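Local coordinates for protein L-lysine 6-monooxygenase (Pseudomonas syringae pv. tomato, PDB 5CQF) that probably hydroxylates the side-chain amino group of L-lysine, using FAD as cofactor and NADPH as reductant, a step of siderophore biosynthesis, at residues Q96-D101 and R111-D116; A369-V372 and L376-D379; D381-T386 and D391-V396. All blocks are in the same frame, centred on the assembly; numbering follows the deposited sequence.

Overall arrangement
Along the chain the three contacts follow in series; none encloses or crosses another. Contact 1 comes first and closes the nine residues between Asp101 and Arg111, tying the junction of helices 89-96 and 99-105 to helix 111-125. Much later, between strands 345-348 and 393-396, contact 2 closes a three-residue turn, and contact 3 closes four residues and sets 381-386 beside strand 393-396, an edge strand, within this chain, of a parallel sheet. Contacts 2 and 3 touch, with centres about 10 Å apart, through probable backbone hydrogen bonds between Ala385 and both Ala369 and Leu377. Contact 1 stands apart, its centre about 36 Å from that of contact 3.

Contact 1 (Q96-D101 and R111-D116); sequences QGRMFD and RHEWSD
Glu113 OE2 is gripped by two groups, Arg98 NH2 at 2.7 Å and the hydroxyl of Tyr298 of a neighbouring subunit. The Arg98 bond is a salt bridge and fairly straight, with an N-H...O angle of 160°. OE2 lies close to the guanidinium plane, at its edge, but receives the nitrogen on its anti side and tilted out of the carboxylate plane, and the two planes are turned 47° apart. This is therefore a one-nitrogen contact rather than a paired, side-on one: Arg98 NE stays 3.6 Å from OE2 and bonds instead to the same Tyr298 hydroxyl.

The two side chains meet from opposite directions. That of Glu113 is extended, whereas Arg98 turns about its CG-CD bond (chi3 -44°), which swings its guanidinium across to helix 111-125. The other terminal nitrogen is held by water: Arg98 NH1 donates to water 1 at 2.8 Å. That water also lies 3.0 Å from Gln96 OE1 and 2.8 Å from Asp116 OD2, within hydrogen-bonding distance of each but with more acceptors in reach than protons, a second link between the segments. Tyr92 OH, on helix 89-96, bonds both Arg98 NH2 and Asp116 OD2.

Gly97, with positive phi, ends the preceding helix in a Schellman motif, and Arg98 then occupies the N-cap position of helix 99-105.

All three guanidinium nitrogens thus have partners, and Asp116 OD2, 4.8 Å from Arg98 NH2, adds a second negative charge. Buried, with two acids nearby, the arginine would be expected to remain charged, and the shared Tyr298 hydroxyl makes this ion pair part of the subunit interface.

Contact 2 (A369-V372 and L376-D379); sequences AADV and LLID
The Asp371 carboxylate presents one face to Leu377: methyl CD1 stands almost straight above that face, 3.8 Å from Asp371 CG. Water 2 approaches OD2 from the same side of the plane, well tilted out of it, at 2.9 Å. On the other side, the backbone N of Val372 makes a weak hydrogen bond to OD1, also at an angle to the plane. The two side chains cross at about a right angle, with a leucine methyl against the flat group.

Both CB atoms point toward the opposing segment. In Leu377, CG stands anti to the backbone N (chi1 -176°), which carries the two methyls over 369-371. Asp371 CB comes within 3.5 Å of Leu376 O. The other leucine methyl, CD2, reaches back along the first segment, lying 4.0 Å from Ala370 O and 4.2 Å from Ala369 CB.

No direct hydrogen bond joins 369-372 to 376-379, although the CA atoms of Asp371 and Leu377 are only 4.7 Å apart. Water 2 does that work: it donates to Asp371 OD2 and, at 3.0 Å, to Leu376 O, and accepts from Ile378 N at 2.9 Å. Arg402 NH2 bonds Leu376 O as well and forms a long, weak ion pair with Asp371 OD2.

The turn lies at the surface, in the long connection between strands 345-348 and 393-396. Ala369 and Leu377 both hydrogen-bond the backbone of Ala385, Leu376 packs on Pro358 and Leu361, and Ile378 rests against Ser403 and His404 of helix 401-404.

Contact 3 (D381-T386 and D391-V396); sequences DYRVAT and DVNIWV
Arg383 runs across Trp395 to Asn393, its chain extended from CG to NE. CB lies 4.0 Å from Trp395 NE1. CG sits over one face of the indole, 4.2 Å from the centroid of the five-membered ring and 20° off its normal, a CH-pi contact. CD lies 4.1 Å from Asn393 OD1, and at the tip NE (2.9 Å) and NH2 (3.0 Å) grip that oxygen side-on. They reach it from opposite faces of the amide plane, which is turned 63° from the guanidinium.

In the backbone, Arg383 and Trp395 form a single antiparallel bridge as a non-hydrogen-bonded pair, flanked by Val396 N to Tyr382 O at 2.9 Å and Val384 N to Ile394 O at 2.7 Å. Val384 CG2 packs against the CG2 methyls of Ile394 (3.8 Å) and Val396. Segment 381-386 thereby lines strand 393-396, whose backbone also bonds Leu164 of the parallel sheet.

Asn393 OD1 takes both arginine donors while ND2 bonds Asn163 OD1, which fixes the amide's rotation. Trp395 NE1, by contrast, is buried without a partner in the model, so no hydrogen bond from it anchors the indole, which has Asp381 O at its edge and Ile422 of helix 412-428 nearby.

Contact 1 (Q96-D101 and R111-D116)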
loop_
_atom_site.group_PDB
_atom_site.type_symbol
_atom_site.label_atom_id
_atom_site.label_comp_id
_atom_site.label_asym_id
_atom_site.label_seq_id
_atom_site.Cartn_x
_atom_site.Cartn_y
_atom_site.Cartn_z
ATOM N N GLN A 96 25.462 10.221 4.227
ATOM C CA GLN A 96 25.533 8.963 4.947
ATOM C C GLN A 96 25.603 7.786 3.995
ATOM O O GLN A 96 25.715 6.639 4.437
ATOM C CB GLN A 96 24.348 8.812 5.883
ATOM C CG GLN A 96 24.141 9.995 6.788
ATOM C CD GLN A 96 25.219 10.121 7.820
ATOM O OE1 GLN A 96 25.573 9.161 8.487
ATOM N NE2 GLN A 96 25.746 11.309 7.958
ATOM N N GLY A 97 25.529 8.063 2.694
ATOM C CA GLY A 97 25.607 7.022 1.655
ATOM C C GLY A 97 24.341 6.185 1.511
ATOM O O GLY A 97 24.393 5.063 1.013
ATOM N N ARG A 98 23.187 6.731 1.880
ATOM C CA ARG A 98 21.970 5.927 1.925
ATOM C C ARG A 98 20.871 6.387 0.982
ATOM O O ARG A 98 19.770 5.888 1.064
ATOM C CB ARG A 98 21.438 5.893 3.363
ATOM C CG ARG A 98 22.324 5.114 4.324
ATOM C CD ARG A 98 21.598 4.704 5.601
ATOM N NE ARG A 98 20.783 5.808 6.162
ATOM C CZ ARG A 98 21.144 6.633 7.133
ATOM N NH1 ARG A 98 22.316 6.548 7.732
ATOM N NH2 ARG A 98 20.318 7.567 7.506
HETATM N N MSE A 99 21.144 7.311 0.080
HETATM C CA MSE A 99 20.096 7.803 -0.817
HETATM C C MSE A 99 19.404 6.747 -1.603
HETATM O O MSE A 99 18.192 6.717 -1.603
HETATM C CB MSE A 99 20.629 8.797 -1.791
HETATM C CG MSE A 99 19.532 9.326 -2.684
HETATM SE SE MSE A 99 20.129 11.031 -3.513
HETATM C CE MSE A 99 20.259 12.079 -1.868
ATOM N N PHE A 100 20.136 5.843 -2.254
ATOM C CA PHE A 100 19.476 4.801 -2.997
ATOM C C PHE A 100 18.663 3.876 -2.095
ATOM O O PHE A 100 17.492 3.620 -2.367
ATOM C CB PHE A 100 20.416 3.963 -3.850
ATOM C CG PHE A 100 19.675 2.934 -4.652
ATOM C CD1 PHE A 100 19.076 3.286 -5.841
ATOM C CD2 PHE A 100 19.451 1.681 -4.152
ATOM C CE1 PHE A 100 18.349 2.383 -6.570
ATOM C CE2 PHE A 100 18.711 0.748 -4.869
ATOM C CZ PHE A 100 18.169 1.103 -6.096
ATOM N N ASP A 101 19.256 3.362 -1.030
ATOM C CA ASP A 101 18.529 2.405 -0.214
ATOM C C ASP A 101 17.308 3.051 0.427
ATOM O O ASP A 101 16.273 2.420 0.584
ATOM C CB ASP A 101 19.443 1.774 0.826
ATOM C CG ASP A 101 20.483 0.868 0.195
ATOM O OD1 ASP A 101 20.277 0.451 -0.965
ATOM O OD2 ASP A 101 21.503 0.570 0.842
ATOM N N ARG A 111 11.075 7.453 12.928
ATOM C CA ARG A 111 11.406 8.351 13.998
ATOM C C ARG A 111 12.901 8.344 14.305
ATOM O O ARG A 111 13.511 9.385 14.483
ATOM C CB ARG A 111 10.645 7.937 15.244
ATOM C CG ARG A 111 11.000 8.760 16.469
ATOM C CD ARG A 111 9.871 8.746 17.484
ATOM N NE ARG A 111 8.622 9.198 16.869
ATOM C CZ ARG A 111 7.446 9.195 17.486
ATOM N NH1 ARG A 111 7.370 8.783 18.746
ATOM N NH2 ARG A 111 6.355 9.596 16.843
ATOM N N HIS A 112 13.477 7.164 14.389
ATOM C CA HIS A 112 14.900 7.030 14.720
ATOM C C HIS A 112 15.771 7.733 13.654
ATOM O O HIS A 112 16.702 8.455 13.991
ATOM C CB HIS A 112 15.223 5.537 14.909
ATOM C CG HIS A 112 16.677 5.211 15.003
ATOM N ND1 HIS A 112 17.496 5.693 16.005
ATOM C CD2 HIS A 112 17.448 4.380 14.257
ATOM C CE1 HIS A 112 18.716 5.207 15.851
ATOM N NE2 HIS A 112 18.713 4.407 14.797
ATOM N N GLU A 113 15.408 7.576 12.380
ATOM C CA GLU A 113 16.121 8.243 11.310
ATOM C C GLU A 113 15.973 9.770 11.379
ATOM O O GLU A 113 16.972 10.506 11.270
ATOM C CB GLU A 113 15.753 7.686 9.919
ATOM C CG GLU A 113 16.722 8.182 8.837
ATOM C CD GLU A 113 16.671 7.443 7.505
ATOM O OE1 GLU A 113 15.636 6.826 7.138
ATOM O OE2 GLU A 113 17.690 7.483 6.777
ATOM N N TRP A 114 14.762 10.262 11.587
ATOM C CA TRP A 114 14.575 11.715 11.747
ATOM C C TRP A 114 15.356 12.290 12.931
ATOM O O TRP A 114 15.898 13.389 12.829
ATOM C CB TRP A 114 13.099 12.070 11.909
ATOM C CG TRP A 114 12.311 11.995 10.667
ATOM C CD1 TRP A 114 11.354 11.072 10.342
ATOM C CD2 TRP A 114 12.405 12.869 9.565
ATOM N NE1 TRP A 114 10.834 11.342 9.102
ATOM C CE2 TRP A 114 11.469 12.450 8.614
ATOM C CE3 TRP A 114 13.190 13.983 9.291
ATOM C CZ2 TRP A 114 11.326 13.079 7.421
ATOM C CZ3 TRP A 114 13.051 14.595 8.101
ATOM C CH2 TRP A 114 12.143 14.159 7.185
ATOM N N SER A 115 15.433 11.554 14.043
ATOM C CA SER A 115 16.310 11.943 15.170
ATOM C C SER A 115 17.757 12.089 14.760
ATOM O O SER A 115 18.396 13.118 15.044
ATOM C CB SER A 115 16.272 10.907 16.307
ATOM O OG SER A 115 14.989 10.905 16.891
ATOM N N ASP A 116 18.282 11.050 14.115
ATOM C CA ASP A 116 19.648 11.085 13.609
ATOM C C ASP A 116 19.881 12.269 12.690
ATOM O O ASP A 116 20.885 12.989 12.819
ATOM C CB ASP A 116 19.986 9.796 12.867
ATOM C CG ASP A 116 21.479 9.663 12.605
ATOM O OD1 ASP A 116 22.218 9.493 13.584
ATOM O OD2 ASP A 116 21.927 9.744 11.449
HETATM O O HOH W 1 23.342 7.800 9.996
#

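Contact 2 (A369-V372 and L376-D379)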
loop_
_atom_site.group_PDB
_atom_site.type_symbol
_atom_site.label_atom_id
_atom_site.label_comp_id
_atom_site.label_asym_id
_atom_site.label_seq_id
_atom_site.Cartn_x
_atom_site.Cartn_y
_atom_site.Cartn_z
ATOM N N ALA A 369 0.787 43.346 25.547
ATOM C CA ALA A 369 -0.623 43.543 25.297
ATOM C C ALA A 369 -1.402 42.311 25.728
ATOM O O ALA A 369 -0.837 41.226 25.925
ATOM C CB ALA A 369 -0.869 43.841 23.837
ATOM N N ALA A 370 -2.713 42.473 25.864
ATOM C CA ALA A 370 -3.573 41.384 26.289
ATOM C C ALA A 370 -4.532 40.940 25.190
ATOM O O ALA A 370 -5.181 41.754 24.544
ATOM C CB ALA A 370 -4.341 41.801 27.534
ATOM N N ASP A 371 -4.597 39.634 24.966
ATOM C CA ASP A 371 -5.595 39.060 24.090
ATOM C C ASP A 371 -6.887 38.952 24.917
ATOM O O ASP A 371 -6.924 39.348 26.078
ATOM C CB ASP A 371 -5.135 37.673 23.591
ATOM C CG ASP A 371 -5.827 37.233 22.271
ATOM O OD1 ASP A 371 -6.764 37.926 21.773
ATOM O OD2 ASP A 371 -5.428 36.166 21.730
ATOM N N VAL A 372 -7.928 38.378 24.341
ATOM C CA VAL A 372 -9.239 38.340 24.994
ATOM C C VAL A 372 -9.239 37.550 26.311
ATOM O O VAL A 372 -10.165 37.678 27.121
ATOM C CB VAL A 372 -10.327 37.779 24.041
ATOM C CG1 VAL A 372 -10.263 38.504 22.692
ATOM C CG2 VAL A 372 -10.188 36.261 23.867
ATOM N N LEU A 376 -1.093 36.271 25.842
ATOM C CA LEU A 376 -0.299 36.921 24.817
ATOM C C LEU A 376 -1.128 37.175 23.588
ATOM O O LEU A 376 -1.954 36.358 23.228
ATOM C CB LEU A 376 0.912 36.061 24.437
ATOM C CG LEU A 376 2.303 36.442 24.963
ATOM C CD1 LEU A 376 2.275 37.084 26.337
ATOM C CD2 LEU A 376 3.218 35.212 24.957
ATOM N N LEU A 377 -0.880 38.315 22.953
ATOM C CA LEU A 377 -1.523 38.686 21.707
ATOM C C LEU A 377 -0.504 38.532 20.580
ATOM O O LEU A 377 0.449 39.290 20.469
ATOM C CB LEU A 377 -2.031 40.122 21.792
ATOM C CG LEU A 377 -2.834 40.661 20.606
ATOM C CD1 LEU A 377 -3.955 39.719 20.174
ATOM C CD2 LEU A 377 -3.401 42.024 21.011
ATOM N N ILE A 378 -0.700 37.516 19.759
ATOM C CA ILE A 378 0.348 37.086 18.805
ATOM C C ILE A 378 -0.143 37.266 17.372
ATOM O O ILE A 378 -1.246 36.853 17.041
ATOM C CB ILE A 378 0.793 35.628 19.074
ATOM C CG1 ILE A 378 1.249 35.499 20.535
ATOM C CG2 ILE A 378 1.937 35.232 18.153
ATOM C CD1 ILE A 378 1.439 34.085 21.041
ATOM N N ASP A 379 0.667 37.886 16.518
ATOM C CA ASP A 379 0.213 38.134 15.159
ATOM C C ASP A 379 0.542 36.930 14.257
ATOM O O ASP A 379 0.986 35.873 14.752
ATOM C CB ASP A 379 0.743 39.479 14.653
ATOM C CG ASP A 379 2.174 39.435 14.273
ATOM O OD1 ASP A 379 2.674 38.309 14.121
ATOM O OD2 ASP A 379 2.793 40.523 14.097
HETATM O O HOH W 2 -2.881 35.712 20.475
#

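Contact 3 (D381-T386 and D391-V396)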
loop_
_atom_site.group_PDB
_atom_site.type_symbol
_atom_site.label_atom_id
_atom_site.label_comp_id
_atom_site.label_asym_id
_atom_site.label_seq_id
_atom_site.Cartn_x
_atom_site.Cartn_y
_atom_site.Cartn_z
ATOM N N ASP A 381 2.800 36.515 12.009
ATOM C CA ASP A 381 4.254 36.314 11.972
ATOM C C ASP A 381 4.871 35.951 13.321
ATOM O O ASP A 381 6.074 36.155 13.530
ATOM C CB ASP A 381 4.933 37.595 11.468
ATOM C CG ASP A 381 4.714 37.813 10.006
ATOM O OD1 ASP A 381 5.080 36.917 9.213
ATOM O OD2 ASP A 381 4.178 38.877 9.645
ATOM N N TYR A 382 4.036 35.499 14.255
ATOM C CA TYR A 382 4.487 34.960 15.535
ATOM C C TYR A 382 5.097 36.018 16.484
ATOM O O TYR A 382 5.795 35.669 17.432
ATOM C CB TYR A 382 5.427 33.760 15.274
ATOM C CG TYR A 382 4.744 32.699 14.399
ATOM C CD1 TYR A 382 3.756 31.872 14.926
ATOM C CD2 TYR A 382 5.021 32.587 13.053
ATOM C CE1 TYR A 382 3.101 30.938 14.148
ATOM C CE2 TYR A 382 4.383 31.631 12.258
ATOM C CZ TYR A 382 3.422 30.810 12.812
ATOM O OH TYR A 382 2.750 29.859 12.039
ATOM N N ARG A 383 4.803 37.298 16.227
ATOM C CA ARG A 383 5.318 38.410 17.035
ATOM C C ARG A 383 4.350 38.736 18.158
ATOM O O ARG A 383 3.130 38.714 17.965
ATOM C CB ARG A 383 5.563 39.667 16.188
ATOM C CG ARG A 383 6.530 40.624 16.867
ATOM C CD ARG A 383 6.819 41.864 16.027
ATOM N NE ARG A 383 7.187 43.034 16.845
ATOM C CZ ARG A 383 6.343 43.753 17.614
ATOM N NH1 ARG A 383 5.047 43.433 17.715
ATOM N NH2 ARG A 383 6.799 44.807 18.305
ATOM N N VAL A 384 4.901 39.020 19.331
ATOM C CA VAL A 384 4.081 39.358 20.481
ATOM C C VAL A 384 3.858 40.861 20.482
ATOM O O VAL A 384 4.814 41.630 20.317
ATOM C CB VAL A 384 4.745 39.008 21.819
ATOM C CG1 VAL A 384 3.761 39.235 22.959
ATOM C CG2 VAL A 384 5.242 37.578 21.837
ATOM N N ALA A 385 2.608 41.276 20.671
ATOM C CA ALA A 385 2.276 42.699 20.604
ATOM C C ALA A 385 2.600 43.290 21.970
ATOM O O ALA A 385 2.321 42.668 22.991
ATOM C CB ALA A 385 0.820 42.925 20.219
ATOM N N THR A 386 3.266 44.444 21.960
ATOM C CA THR A 386 3.717 45.101 23.174
ATOM C C THR A 386 3.010 46.421 23.317
ATOM O O THR A 386 2.311 46.863 22.416
ATOM C CB THR A 386 5.245 45.379 23.165
ATOM O OG1 THR A 386 5.569 46.272 22.100
ATOM C CG2 THR A 386 6.040 44.087 23.018
ATOM N N ASP A 391 11.518 49.673 20.705
ATOM C CA ASP A 391 12.398 48.781 19.923
ATOM C C ASP A 391 12.491 47.320 20.411
ATOM O O ASP A 391 13.317 46.576 19.881
ATOM C CB ASP A 391 13.837 49.351 19.824
ATOM C CG ASP A 391 13.941 50.552 18.909
ATOM O OD1 ASP A 391 13.523 50.438 17.739
ATOM O OD2 ASP A 391 14.472 51.597 19.351
ATOM N N VAL A 392 11.679 46.900 21.389
ATOM C CA VAL A 392 11.781 45.522 21.923
ATOM C C VAL A 392 10.758 44.570 21.289
ATOM O O VAL A 392 9.543 44.798 21.338
ATOM C CB VAL A 392 11.689 45.451 23.464
ATOM C CG1 VAL A 392 11.812 44.013 23.959
ATOM C CG2 VAL A 392 12.783 46.289 24.083
ATOM N N ASN A 393 11.278 43.493 20.706
ATOM C CA ASN A 393 10.459 42.525 20.018
ATOM C C ASN A 393 10.610 41.146 20.582
ATOM O O ASN A 393 11.698 40.712 20.978
ATOM C CB ASN A 393 10.807 42.512 18.548
ATOM C CG ASN A 393 10.756 43.892 17.943
ATOM O OD1 ASN A 393 9.683 44.390 17.625
ATOM N ND2 ASN A 393 11.919 44.523 17.794
ATOM N N ILE A 394 9.478 40.458 20.612
ATOM C CA ILE A 394 9.419 39.097 21.096
ATOM C C ILE A 394 8.583 38.283 20.126
ATOM O O ILE A 394 7.585 38.779 19.589
ATOM C CB ILE A 394 8.816 39.025 22.510
ATOM C CG1 ILE A 394 9.567 39.964 23.484
ATOM C CG2 ILE A 394 8.861 37.596 23.037
ATOM C CD1 ILE A 394 8.781 40.313 24.719
ATOM N N TRP A 395 9.020 37.040 19.911
ATOM C CA TRP A 395 8.353 36.082 19.034
ATOM C C TRP A 395 8.145 34.819 19.822
ATOM O O TRP A 395 9.034 34.440 20.598
ATOM C CB TRP A 395 9.228 35.746 17.848
ATOM C CG TRP A 395 9.360 36.843 16.830
ATOM C CD1 TRP A 395 8.596 37.018 15.711
ATOM C CD2 TRP A 395 10.328 37.899 16.817
ATOM N NE1 TRP A 395 9.019 38.120 15.020
ATOM C CE2 TRP A 395 10.079 38.679 15.677
ATOM C CE3 TRP A 395 11.351 38.274 17.674
ATOM C CZ2 TRP A 395 10.824 39.803 15.364
ATOM C CZ3 TRP A 395 12.102 39.389 17.362
ATOM C CH2 TRP A 395 11.833 40.141 16.216
ATOM N N VAL A 396 6.994 34.175 19.643
ATOM C CA VAL A 396 6.805 32.819 20.157
ATOM C C VAL A 396 6.781 31.851 18.981
ATOM O O VAL A 396 5.869 31.883 18.182
ATOM C CB VAL A 396 5.534 32.664 21.009
ATOM C CG1 VAL A 396 5.406 31.232 21.533
ATOM C CG2 VAL A 396 5.568 33.632 22.170
#